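Local coordinates for protein dTDP-4-dehydrorhamnose reductase (Bacillus anthracis, PDB 3SC6) that reduces dTDP-4-dehydrorhamnose to dTDP-L-rhamnose with NADPH, the last step of dTDP-L-rhamnose biosynthesis, at residues T153-G158 with C218-F223; V191-V196 with L277-I282; I82-A87 with E138-E143. One frame throughout, in Å; residues are numbered along the deposited sequence.

Contact 1 (T153-G158 with C218-F223). With NAP (NADP nicotinamide-adenine-dinucleotide phosphate), chain G.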
loop_
_atom_site.group_PDB
_atom_site.type_symbol
_atom_site.label_atom_id
_atom_site.label_comp_id
_atom_site.label_asym_id
_atom_site.label_seq_id
_atom_site.Cartn_x
_atom_site.Cartn_y
_atom_site.Cartn_z
ATOM N N THR A 153 -4.705 0.088 -1.235
ATOM C CA THR A 153 -4.152 1.389 -1.574
ATOM C C THR A 153 -3.494 1.248 -2.945
ATOM O O THR A 153 -3.560 0.174 -3.544
ATOM C CB THR A 153 -3.129 1.858 -0.542
ATOM O OG1 THR A 153 -2.728 3.201 -0.836
ATOM C CG2 THR A 153 -1.920 0.928 -0.521
ATOM N N SER A 154 -2.858 2.313 -3.442
ATOM C CA SER A 154 -2.206 2.265 -4.758
ATOM C C SER A 154 -1.243 3.421 -5.003
ATOM O O SER A 154 -1.428 4.508 -4.448
ATOM C CB SER A 154 -3.274 2.331 -5.844
ATOM O OG SER A 154 -4.010 3.542 -5.743
ATOM N N TRP A 155 -0.215 3.194 -5.834
ATOM C CA TRP A 155 0.746 4.259 -6.141
ATOM C C TRP A 155 1.230 4.890 -4.852
ATOM O O TRP A 155 1.252 6.109 -4.700
ATOM C CB TRP A 155 0.032 5.272 -7.032
ATOM C CG TRP A 155 -0.243 4.763 -8.420
ATOM C CD1 TRP A 155 -0.836 3.583 -8.763
ATOM C CD2 TRP A 155 -0.178 5.531 -9.631
ATOM N NE1 TRP A 155 -0.992 3.506 -10.123
ATOM C CE2 TRP A 155 -0.621 4.699 -10.677
ATOM C CE3 TRP A 155 0.261 6.822 -9.934
ATOM C CZ2 TRP A 155 -0.640 5.116 -12.004
ATOM C CZ3 TRP A 155 0.246 7.232 -11.253
ATOM C CH2 TRP A 155 -0.204 6.381 -12.273
ATOM N N LEU A 156 1.625 4.026 -3.927
ATOM C CA LEU A 156 2.105 4.433 -2.624
ATOM C C LEU A 156 3.566 4.891 -2.680
ATOM O O LEU A 156 4.385 4.280 -3.365
ATOM C CB LEU A 156 1.952 3.246 -1.667
ATOM C CG LEU A 156 2.279 3.426 -0.190
ATOM C CD1 LEU A 156 1.389 4.498 0.415
ATOM C CD2 LEU A 156 2.084 2.109 0.536
ATOM N N TYR A 157 3.878 5.977 -1.971
ATOM C CA TYR A 157 5.239 6.517 -1.928
ATOM C C TYR A 157 5.404 7.262 -0.610
ATOM O O TYR A 157 4.474 7.935 -0.161
ATOM C CB TYR A 157 5.498 7.476 -3.088
ATOM C CG TYR A 157 4.688 8.748 -3.035
ATOM C CD1 TYR A 157 3.416 8.815 -3.579
ATOM C CD2 TYR A 157 5.215 9.894 -2.454
ATOM C CE1 TYR A 157 2.682 9.990 -3.529
ATOM C CE2 TYR A 157 4.497 11.067 -2.401
ATOM C CZ TYR A 157 3.233 11.116 -2.937
ATOM O OH TYR A 157 2.522 12.293 -2.880
ATOM N N GLY A 158 6.581 7.154 0.004
ATOM C CA GLY A 158 6.843 7.827 1.280
ATOM C C GLY A 158 8.223 8.443 1.416
ATOM O O GLY A 158 8.963 8.568 0.443
ATOM N N CYS A 218 -5.008 10.617 -11.948
ATOM C CA CYS A 218 -3.751 11.225 -12.353
ATOM C C CYS A 218 -3.060 10.334 -13.389
ATOM O O CYS A 218 -3.693 9.471 -13.985
ATOM C CB CYS A 218 -2.893 11.381 -11.093
ATOM S SG CYS A 218 -1.318 12.161 -11.275
ATOM N N SER A 219 -1.770 10.560 -13.616
ATOM C CA SER A 219 -0.989 9.769 -14.572
ATOM C C SER A 219 0.470 10.053 -14.270
ATOM O O SER A 219 0.802 11.168 -13.870
ATOM C CB SER A 219 -1.305 10.155 -16.016
ATOM O OG SER A 219 -0.965 11.505 -16.271
ATOM N N TRP A 220 1.344 9.068 -14.467
ATOM C CA TRP A 220 2.766 9.275 -14.183
ATOM C C TRP A 220 3.269 10.536 -14.855
ATOM O O TRP A 220 4.085 11.264 -14.293
ATOM C CB TRP A 220 3.623 8.079 -14.602
ATOM C CG TRP A 220 3.225 6.803 -13.943
ATOM C CD1 TRP A 220 2.553 5.763 -14.509
ATOM C CD2 TRP A 220 3.378 6.478 -12.558
ATOM N NE1 TRP A 220 2.336 4.779 -13.579
ATOM C CE2 TRP A 220 2.826 5.197 -12.369
ATOM C CE3 TRP A 220 3.950 7.137 -11.464
ATOM C CZ2 TRP A 220 2.824 4.560 -11.129
ATOM C CZ3 TRP A 220 3.950 6.505 -10.235
ATOM C CH2 TRP A 220 3.390 5.227 -10.077
ATOM N N PHE A 221 2.762 10.787 -16.057
ATOM C CA PHE A 221 3.128 11.956 -16.845
ATOM C C PHE A 221 2.701 13.259 -16.151
ATOM O O PHE A 221 3.547 14.110 -15.866
ATOM C CB PHE A 221 2.510 11.826 -18.239
ATOM C CG PHE A 221 2.780 12.987 -19.144
ATOM C CD1 PHE A 221 3.963 13.065 -19.857
ATOM C CD2 PHE A 221 1.819 13.968 -19.335
ATOM C CE1 PHE A 221 4.207 14.124 -20.707
ATOM C CE2 PHE A 221 2.052 15.027 -20.189
ATOM C CZ PHE A 221 3.251 15.106 -20.878
ATOM N N GLU A 222 1.404 13.412 -15.878
ATOM C CA GLU A 222 0.897 14.620 -15.208
ATOM C C GLU A 222 1.486 14.730 -13.810
ATOM O O GLU A 222 1.745 15.827 -13.309
ATOM C CB GLU A 222 -0.627 14.594 -15.103
ATOM C CG GLU A 222 -1.353 14.594 -16.428
ATOM C CD GLU A 222 -2.863 14.524 -16.265
ATOM O OE1 GLU A 222 -3.342 14.381 -15.115
ATOM O OE2 GLU A 222 -3.571 14.596 -17.294
ATOM N N PHE A 223 1.676 13.578 -13.180
ATOM C CA PHE A 223 2.235 13.510 -11.844
ATOM C C PHE A 223 3.677 13.987 -11.926
ATOM O O PHE A 223 4.115 14.801 -11.115
ATOM C CB PHE A 223 2.101 12.078 -11.302
ATOM C CG PHE A 223 2.640 11.883 -9.915
ATOM C CD1 PHE A 223 1.970 12.403 -8.826
ATOM C CD2 PHE A 223 3.728 11.067 -9.688
ATOM C CE1 PHE A 223 2.435 12.204 -7.549
ATOM C CE2 PHE A 223 4.188 10.852 -8.407
ATOM C CZ PHE A 223 3.541 11.421 -7.339
HETATM P PA NAP G . 7.994 -2.689 0.518
HETATM O O1A NAP G . 8.480 -3.762 -0.426
HETATM O O2A NAP G . 8.914 -1.540 0.866
HETATM O O5B NAP G . 7.512 -3.374 1.892
HETATM C C5B NAP G . 7.381 -4.786 2.031
HETATM C C4B NAP G . 8.340 -5.267 3.114
HETATM O O4B NAP G . 8.062 -6.638 3.440
HETATM C C3B NAP G . 9.799 -5.190 2.665
HETATM O O3B NAP G . 10.586 -4.403 3.562
HETATM C C2B NAP G . 10.274 -6.625 2.676
HETATM O O2B NAP G . 11.636 -6.738 3.089
HETATM C C1B NAP G . 9.314 -7.289 3.654
HETATM N N9A NAP G . 9.291 -8.770 3.508
HETATM C C8A NAP G . 9.587 -9.495 2.412
HETATM N N7A NAP G . 9.472 -10.808 2.716
HETATM C C5A NAP G . 9.114 -10.896 4.011
HETATM C C6A NAP G . 8.840 -12.023 4.933
HETATM N N6A NAP G . 8.930 -13.305 4.504
HETATM N N1A NAP G . 8.489 -11.735 6.208
HETATM C C2A NAP G . 8.399 -10.457 6.625
HETATM N N3A NAP G . 8.649 -9.419 5.801
HETATM C C4A NAP G . 9.006 -9.612 4.504
HETATM O O3 NAP G . 6.606 -2.095 -0.056
HETATM P PN NAP G . 5.590 -1.202 0.836
HETATM O O1N NAP G . 4.922 -0.208 -0.086
HETATM O O2N NAP G . 6.271 -0.736 2.098
HETATM O O5D NAP G . 4.482 -2.277 1.276
HETATM C C5D NAP G . 3.273 -1.858 1.909
HETATM C C4D NAP G . 2.091 -2.691 1.416
HETATM O O4D NAP G . 1.312 -1.937 0.474
HETATM C C3D NAP G . 2.518 -3.978 0.715
HETATM O O3D NAP G . 1.878 -5.104 1.321
HETATM C C2D NAP G . 2.068 -3.824 -0.722
HETATM O O2D NAP G . 1.578 -5.067 -1.224
HETATM C C1D NAP G . 0.986 -2.751 -0.661
HETATM N N1N NAP G . 0.898 -1.932 -1.879
HETATM C C2N NAP G . 1.957 -1.213 -2.288
HETATM C C3N NAP G . 1.887 -0.428 -3.438
HETATM C C7N NAP G . 3.093 0.363 -3.871
HETATM O O7N NAP G . 4.135 0.243 -3.243
HETATM N N7N NAP G . 3.015 1.180 -4.919
HETATM C C4N NAP G . 0.698 -0.392 -4.161
HETATM C C5N NAP G . -0.382 -1.137 -3.717
HETATM C C6N NAP G . -0.257 -1.902 -2.563
HETATM P P2B NAP G . 12.795 -7.066 2.017
HETATM O O1X NAP G . 14.060 -6.831 2.804
HETATM O O2X NAP G . 12.564 -8.508 1.631
HETATM O O3X NAP G . 12.560 -6.085 0.895
#
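The indoles of Trp155 and Trp220 meet face to face, arriving from opposite directions. Their six-membered rings lie 3.6 Å apart between centroids, with planes only 7° from parallel. Both bicycles take part: Trp155 CZ2 and CH2 stack against Trp220 NE1, while Trp220 CZ2 lies over the fused CD2-CE2 bond of Trp155 and CH2 over CD2 and CE3. The backbone of Ser219 closes on the edge of Trp155 near CZ3, and the ring of Phe164 meets Trp220 obliquely.

A second aromatic pair turns differently. Phe223 directs its edge toward the face of Tyr157 in an offset edge-to-face arrangement, with ring centroids 6.0 Å apart and planes at 60°. The Tyr157 ring gets there with CG between the backbone N and the carbonyl carbon (chi1 67°).

Hydrogen bonding secures the partner segment from within. Ser219 is the N-cap of helix 220-231, its OG accepting a nearly straight bond from Glu222 N at 3.1 Å, so Trp220 and Phe223 project from a well-defined first turn.

On the other flank, residues 153-156 line the nicotinamide of NADP. Thr153 O is 3.4 Å from C5N of the cofactor, Ser154 CA is 4.0 Å from C4N, the carbon to and from which hydride is transferred, and Leu156 CB packs at 3.8 Å from the carboxamide carbon C7N. The segment thus joins an aromatic cluster to the nicotinamide end of the cofactor site, where strand 148-157 of the Rossmann fold meets the C-terminal elements, as in extended short-chain dehydrogenases/reductases.

Contact 2 (V191-V196 with L277-I282); sequences VADLNV and LERFFI
The guanidinium of Arg279 is held from two helices: NH1 bonds to Asp193 OD1 across the contact, and NH2 forms a salt bridge with Glu283 in the next turn of its own helix. The pair is a steep helix-helix crossing bridged by charge, joining helix 191-202, which follows a strand of the Rossmann sheet, to the C-terminal helix 273-283. The short axes come within 10.1 Å and run at 109° to each other, a gap that Arg279 crosses with its long side chain.

That chain starts out extended, CG anti to the backbone N, and then bends at chi3 (65°), which turns the charged end to the neighbouring helix. Asp193 and Arg279 run past one another in opposite senses, with carboxylate and guanidinium planes 21° apart. OD1 lies near the guanidinium plane at its edge and bonds NH1 alone. The modelled 2.4 Å from Asp193 OD1 to Arg279 NH1 is doubtful and carries no weight, though the groups are placed as a salt bridge. Two negative partners probably favour the charged arginine.

Apolar groups flank the same nitrogens. The methyl of Ala192 has CB 3.5 Å from Arg279 NH2, and Val196 CG2 lies 4.2 Å from Arg279 NH1.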
loop_
_atom_site.group_PDB
_atom_site.type_symbol
_atom_site.label_atom_id
_atom_site.label_comp_id
_atom_site.label_asym_id
_atom_site.label_seq_id
_atom_site.Cartn_x
_atom_site.Cartn_y
_atom_site.Cartn_z
ATOM N N VAL A 191 2.127 7.889 1.926
ATOM C CA VAL A 191 2.124 7.118 3.171
ATOM C C VAL A 191 1.603 7.873 4.390
ATOM O O VAL A 191 0.812 7.335 5.153
ATOM C CB VAL A 191 3.538 6.577 3.487
ATOM C CG1 VAL A 191 3.555 5.873 4.825
ATOM C CG2 VAL A 191 4.014 5.639 2.379
ATOM N N ALA A 192 2.039 9.111 4.583
ATOM C CA ALA A 192 1.581 9.890 5.733
ATOM C C ALA A 192 0.060 9.976 5.784
ATOM O O ALA A 192 -0.523 9.842 6.859
ATOM C CB ALA A 192 2.189 11.269 5.734
ATOM N N ASP A 193 -0.580 10.211 4.636
ATOM C CA ASP A 193 -2.048 10.298 4.583
ATOM C C ASP A 193 -2.680 8.926 4.840
ATOM O O ASP A 193 -3.745 8.828 5.459
ATOM C CB ASP A 193 -2.544 10.869 3.245
ATOM C CG ASP A 193 -2.115 12.316 3.015
ATOM O OD1 ASP A 193 -1.514 12.924 3.925
ATOM O OD2 ASP A 193 -2.406 12.855 1.924
ATOM N N LEU A 194 -2.029 7.872 4.355
ATOM C CA LEU A 194 -2.530 6.521 4.547
ATOM C C LEU A 194 -2.460 6.166 6.031
ATOM O O LEU A 194 -3.434 5.682 6.614
ATOM C CB LEU A 194 -1.707 5.516 3.735
ATOM C CG LEU A 194 -2.138 4.054 3.883
ATOM C CD1 LEU A 194 -3.599 3.896 3.497
ATOM C CD2 LEU A 194 -1.258 3.138 3.047
ATOM N N ASN A 195 -1.301 6.411 6.639
ATOM C CA ASN A 195 -1.108 6.115 8.058
ATOM C C ASN A 195 -2.125 6.835 8.924
ATOM O O ASN A 195 -2.577 6.289 9.929
ATOM C CB ASN A 195 0.319 6.443 8.500
ATOM C CG ASN A 195 1.361 5.572 7.810
ATOM O OD1 ASN A 195 1.032 4.538 7.216
ATOM N ND2 ASN A 195 2.629 5.962 7.920
ATOM N N VAL A 196 -2.490 8.055 8.536
ATOM C CA VAL A 196 -3.465 8.815 9.300
ATOM C C VAL A 196 -4.782 8.064 9.303
ATOM O O VAL A 196 -5.459 7.995 10.325
ATOM C CB VAL A 196 -3.692 10.233 8.728
ATOM C CG1 VAL A 196 -4.832 10.926 9.450
ATOM C CG2 VAL A 196 -2.421 11.056 8.810
ATOM N N LEU A 277 0.955 15.237 -2.184
ATOM C CA LEU A 277 2.318 15.449 -2.655
ATOM C C LEU A 277 2.927 16.701 -2.023
ATOM O O LEU A 277 4.136 16.770 -1.821
ATOM C CB LEU A 277 2.326 15.577 -4.182
ATOM C CG LEU A 277 3.672 15.800 -4.879
ATOM C CD1 LEU A 277 4.664 14.692 -4.550
ATOM C CD2 LEU A 277 3.466 15.901 -6.379
ATOM N N GLU A 278 2.094 17.691 -1.713
ATOM C CA GLU A 278 2.593 18.916 -1.105
ATOM C C GLU A 278 3.252 18.627 0.224
ATOM O O GLU A 278 4.404 19.002 0.452
ATOM C CB GLU A 278 1.471 19.926 -0.842
ATOM C CG GLU A 278 0.710 20.414 -2.053
ATOM C CD GLU A 278 -0.352 21.442 -1.682
ATOM O OE1 GLU A 278 -0.416 21.834 -0.494
ATOM O OE2 GLU A 278 -1.112 21.867 -2.576
ATOM N N ARG A 279 2.521 17.940 1.099
ATOM C CA ARG A 279 3.035 17.616 2.426
ATOM C C ARG A 279 4.274 16.710 2.370
ATOM O O ARG A 279 4.987 16.569 3.361
ATOM C CB ARG A 279 1.902 17.110 3.348
ATOM C CG ARG A 279 2.312 16.920 4.809
ATOM C CD ARG A 279 1.099 16.744 5.748
ATOM N NE ARG A 279 0.283 15.544 5.563
ATOM C CZ ARG A 279 0.420 14.418 6.267
ATOM N NH1 ARG A 279 -0.384 13.388 6.034
ATOM N NH2 ARG A 279 1.342 14.320 7.221
ATOM N N PHE A 280 4.536 16.122 1.203
ATOM C CA PHE A 280 5.706 15.268 1.031
ATOM C C PHE A 280 6.961 16.129 1.054
ATOM O O PHE A 280 7.912 15.830 1.774
ATOM C CB PHE A 280 5.653 14.491 -0.279
ATOM C CG PHE A 280 6.907 13.728 -0.561
ATOM C CD1 PHE A 280 7.086 12.450 -0.072
ATOM C CD2 PHE A 280 7.922 14.303 -1.311
ATOM C CE1 PHE A 280 8.254 11.754 -0.326
ATOM C CE2 PHE A 280 9.090 13.615 -1.572
ATOM C CZ PHE A 280 9.257 12.336 -1.079
ATOM N N PHE A 281 6.969 17.190 0.248
ATOM C CA PHE A 281 8.119 18.092 0.197
ATOM C C PHE A 281 8.277 18.839 1.513
ATOM O O PHE A 281 9.394 19.049 1.980
ATOM C CB PHE A 281 8.000 19.106 -0.949
ATOM C CG PHE A 281 8.020 18.492 -2.325
ATOM C CD1 PHE A 281 9.225 18.287 -2.986
ATOM C CD2 PHE A 281 6.844 18.147 -2.971
ATOM C CE1 PHE A 281 9.253 17.733 -4.254
ATOM C CE2 PHE A 281 6.867 17.593 -4.241
ATOM C CZ PHE A 281 8.072 17.385 -4.881
ATOM N N ILE A 282 7.154 19.237 2.106
ATOM C CA ILE A 282 7.164 19.967 3.376
ATOM C C ILE A 282 7.851 19.185 4.488
ATOM O O ILE A 282 8.648 19.740 5.248
ATOM C CB ILE A 282 5.731 20.326 3.843
ATOM C CG1 ILE A 282 5.051 21.256 2.835
ATOM C CG2 ILE A 282 5.774 21.014 5.194
ATOM C CD1 ILE A 282 3.638 21.649 3.224
#

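Contact 3 (I82-A87 with E138-E143); sequences INAIGA and EQFVKE
Ala84 and Phe140 meet where the two helices face each other, and about a turn later in helix 76-97 Ala87 meets Val141, the neighbour of Phe140. The phenyl ring offers one ortho-meta side: CD2 lies 3.8 Å from Ala84 O, and CE2 rests 4.1 Å from Ala84 CB. Phe140 is aimed toward the other helix, and CG anti to its carbonyl carbon (chi1 -68°) lays the ring alongside the turn of Ala84. In the second pair one branch of valine does the touching. Val141 CG2 is 4.2 Å from Ala87 CB and equally far from Ala87 O, so the methyl sits against backbone as well as side chain.

The CA atoms of Ala87 and Val141 are 6.6 Å apart, a short separation consistent with alanines on the facing surface of helix 76-97. That helix opens into a wider pi-type turn at residues 82-85, which include Ala84.

Behind the interface, Tyr103 of strand 100-106 touches Ala87, Val141 and Glu138, giving the helix pair a floor on the sheet. Glu138 is fixed by a salt bridge to Arg152 and a hydrogen bond to Ser105, while Asn83 OD1 accepts from Tyr66 N.

The helices are successive crossovers of the Rossmann fold: helix 76-97 links strand 59-62 to strand 100-106, and helix 129-144 links strand 100-106 to strand 148-157. Since methyls, one side of a phenyl ring and carbonyl backbone do the touching, cohesion probably comes mainly from apolar burial, while Asn83 ND2 to Ser133 OG, a hydrogen bond linking the two helices, lies beside it.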
loop_
_atom_site.group_PDB
_atom_site.type_symbol
_atom_site.label_atom_id
_atom_site.label_comp_id
_atom_site.label_asym_id
_atom_site.label_seq_id
_atom_site.Cartn_x
_atom_site.Cartn_y
_atom_site.Cartn_z
ATOM N N ILE A 82 4.722 -15.654 0.084
ATOM C CA ILE A 82 4.796 -14.430 0.877
ATOM C C ILE A 82 3.458 -13.732 1.060
ATOM O O ILE A 82 3.013 -13.549 2.179
ATOM C CB ILE A 82 5.768 -13.393 0.260
ATOM C CG1 ILE A 82 7.189 -13.950 0.171
ATOM C CG2 ILE A 82 5.784 -12.116 1.105
ATOM C CD1 ILE A 82 7.772 -14.312 1.503
ATOM N N ASN A 83 2.826 -13.346 -0.046
ATOM C CA ASN A 83 1.541 -12.644 -0.010
ATOM C C ASN A 83 0.306 -13.429 0.424
ATOM O O ASN A 83 -0.548 -12.888 1.136
ATOM C CB ASN A 83 1.269 -11.978 -1.364
ATOM C CG ASN A 83 2.261 -10.867 -1.688
ATOM O OD1 ASN A 83 3.027 -10.436 -0.831
ATOM N ND2 ASN A 83 2.215 -10.373 -2.917
ATOM N N ALA A 84 0.195 -14.679 -0.007
ATOM C CA ALA A 84 -0.958 -15.500 0.353
ATOM C C ALA A 84 -0.732 -16.270 1.655
ATOM O O ALA A 84 -1.343 -15.962 2.687
ATOM C CB ALA A 84 -1.282 -16.460 -0.774
ATOM N N ILE A 85 0.147 -17.273 1.599
ATOM C CA ILE A 85 0.459 -18.095 2.764
ATOM C C ILE A 85 0.884 -17.225 3.938
ATOM O O ILE A 85 0.521 -17.490 5.081
ATOM C CB ILE A 85 1.558 -19.150 2.450
ATOM C CG1 ILE A 85 1.107 -20.068 1.307
ATOM C CG2 ILE A 85 1.883 -19.984 3.680
ATOM C CD1 ILE A 85 -0.187 -20.788 1.584
ATOM N N GLY A 86 1.640 -16.176 3.652
ATOM C CA GLY A 86 2.104 -15.268 4.692
ATOM C C GLY A 86 0.960 -14.590 5.427
ATOM O O GLY A 86 0.983 -14.470 6.648
ATOM N N ALA A 87 -0.043 -14.142 4.680
ATOM C CA ALA A 87 -1.199 -13.481 5.275
ATOM C C ALA A 87 -2.021 -14.497 6.056
ATOM O O ALA A 87 -2.651 -14.171 7.062
ATOM C CB ALA A 87 -2.054 -12.830 4.189
ATOM N N GLU A 138 -6.015 -11.780 0.900
ATOM C CA GLU A 138 -7.218 -11.191 1.494
ATOM C C GLU A 138 -8.219 -12.265 1.882
ATOM O O GLU A 138 -8.832 -12.195 2.949
ATOM C CB GLU A 138 -7.912 -10.241 0.520
ATOM C CG GLU A 138 -7.123 -9.019 0.107
ATOM C CD GLU A 138 -7.882 -8.179 -0.907
ATOM O OE1 GLU A 138 -8.958 -8.622 -1.360
ATOM O OE2 GLU A 138 -7.400 -7.090 -1.269
ATOM N N GLN A 139 -8.395 -13.253 1.007
ATOM C CA GLN A 139 -9.336 -14.331 1.283
ATOM C C GLN A 139 -8.952 -15.129 2.530
ATOM O O GLN A 139 -9.826 -15.429 3.338
ATOM C CB GLN A 139 -9.532 -15.232 0.061
ATOM C CG GLN A 139 -10.121 -14.508 -1.159
ATOM C CD GLN A 139 -11.515 -13.914 -0.910
ATOM O OE1 GLN A 139 -12.151 -14.175 0.109
ATOM N NE2 GLN A 139 -11.995 -13.131 -1.864
ATOM N N PHE A 140 -7.676 -15.483 2.714
ATOM C CA PHE A 140 -7.330 -16.232 3.928
ATOM C C PHE A 140 -7.632 -15.410 5.170
ATOM O O PHE A 140 -7.974 -15.971 6.204
ATOM C CB PHE A 140 -5.884 -16.725 3.996
ATOM C CG PHE A 140 -5.540 -17.797 3.011
ATOM C CD1 PHE A 140 -5.960 -19.100 3.229
ATOM C CD2 PHE A 140 -4.680 -17.552 1.960
ATOM C CE1 PHE A 140 -5.613 -20.119 2.352
ATOM C CE2 PHE A 140 -4.318 -18.570 1.085
ATOM C CZ PHE A 140 -4.786 -19.853 1.284
ATOM N N VAL A 141 -7.496 -14.087 5.074
ATOM C CA VAL A 141 -7.773 -13.211 6.215
ATOM C C VAL A 141 -9.258 -13.247 6.577
ATOM O O VAL A 141 -9.606 -13.406 7.748
ATOM C CB VAL A 141 -7.322 -11.754 5.965
ATOM C CG1 VAL A 141 -7.751 -10.854 7.121
ATOM C CG2 VAL A 141 -5.819 -11.689 5.755
ATOM N N LYS A 142 -10.133 -13.093 5.583
ATOM C CA LYS A 142 -11.575 -13.126 5.839
ATOM C C LYS A 142 -12.019 -14.506 6.291
ATOM O O LYS A 142 -12.934 -14.643 7.103
ATOM C CB LYS A 142 -12.387 -12.796 4.585
ATOM C CG LYS A 142 -12.277 -11.398 4.004
ATOM C CD LYS A 142 -13.189 -11.346 2.764
ATOM C CE LYS A 142 -13.286 -9.984 2.106
ATOM N NZ LYS A 142 -13.909 -8.959 2.995
ATOM N N GLU A 143 -11.370 -15.528 5.748
ATOM C CA GLU A 143 -11.689 -16.918 6.069
ATOM C C GLU A 143 -11.198 -17.422 7.432
ATOM O O GLU A 143 -11.852 -18.262 8.036
ATOM C CB GLU A 143 -11.134 -17.823 4.956
ATOM C CG GLU A 143 -11.766 -17.588 3.576
ATOM C CD GLU A 143 -11.085 -18.376 2.453
ATOM O OE1 GLU A 143 -9.964 -18.885 2.668
ATOM O OE2 GLU A 143 -11.648 -18.443 1.334
#

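Contacts 1 and 2 interlock. Their centres lie 13 Å apart, and Tyr157 joins them directly: its O probably accepts a hydrogen bond from Val191 N at 3.1 Å, while its hydroxyl end packs against Leu277. Contact 3 stands across the chain's centre, about 26 Å from contact 1 and 28 Å from contact 2 between centres. NADP is touched by residues of both contact 1 and contact 3. Contact 1 lines its nicotinamide; contact 3 supplies Ile82, and helix 129-144 brings Tyr130 and Lys134, the Tyr-x-x-x-Lys pair of this superfamily, to hydrogen-bond the cofactor. Contact 2 is more remote, with the Ala192 side chain about 13 Å from NADP.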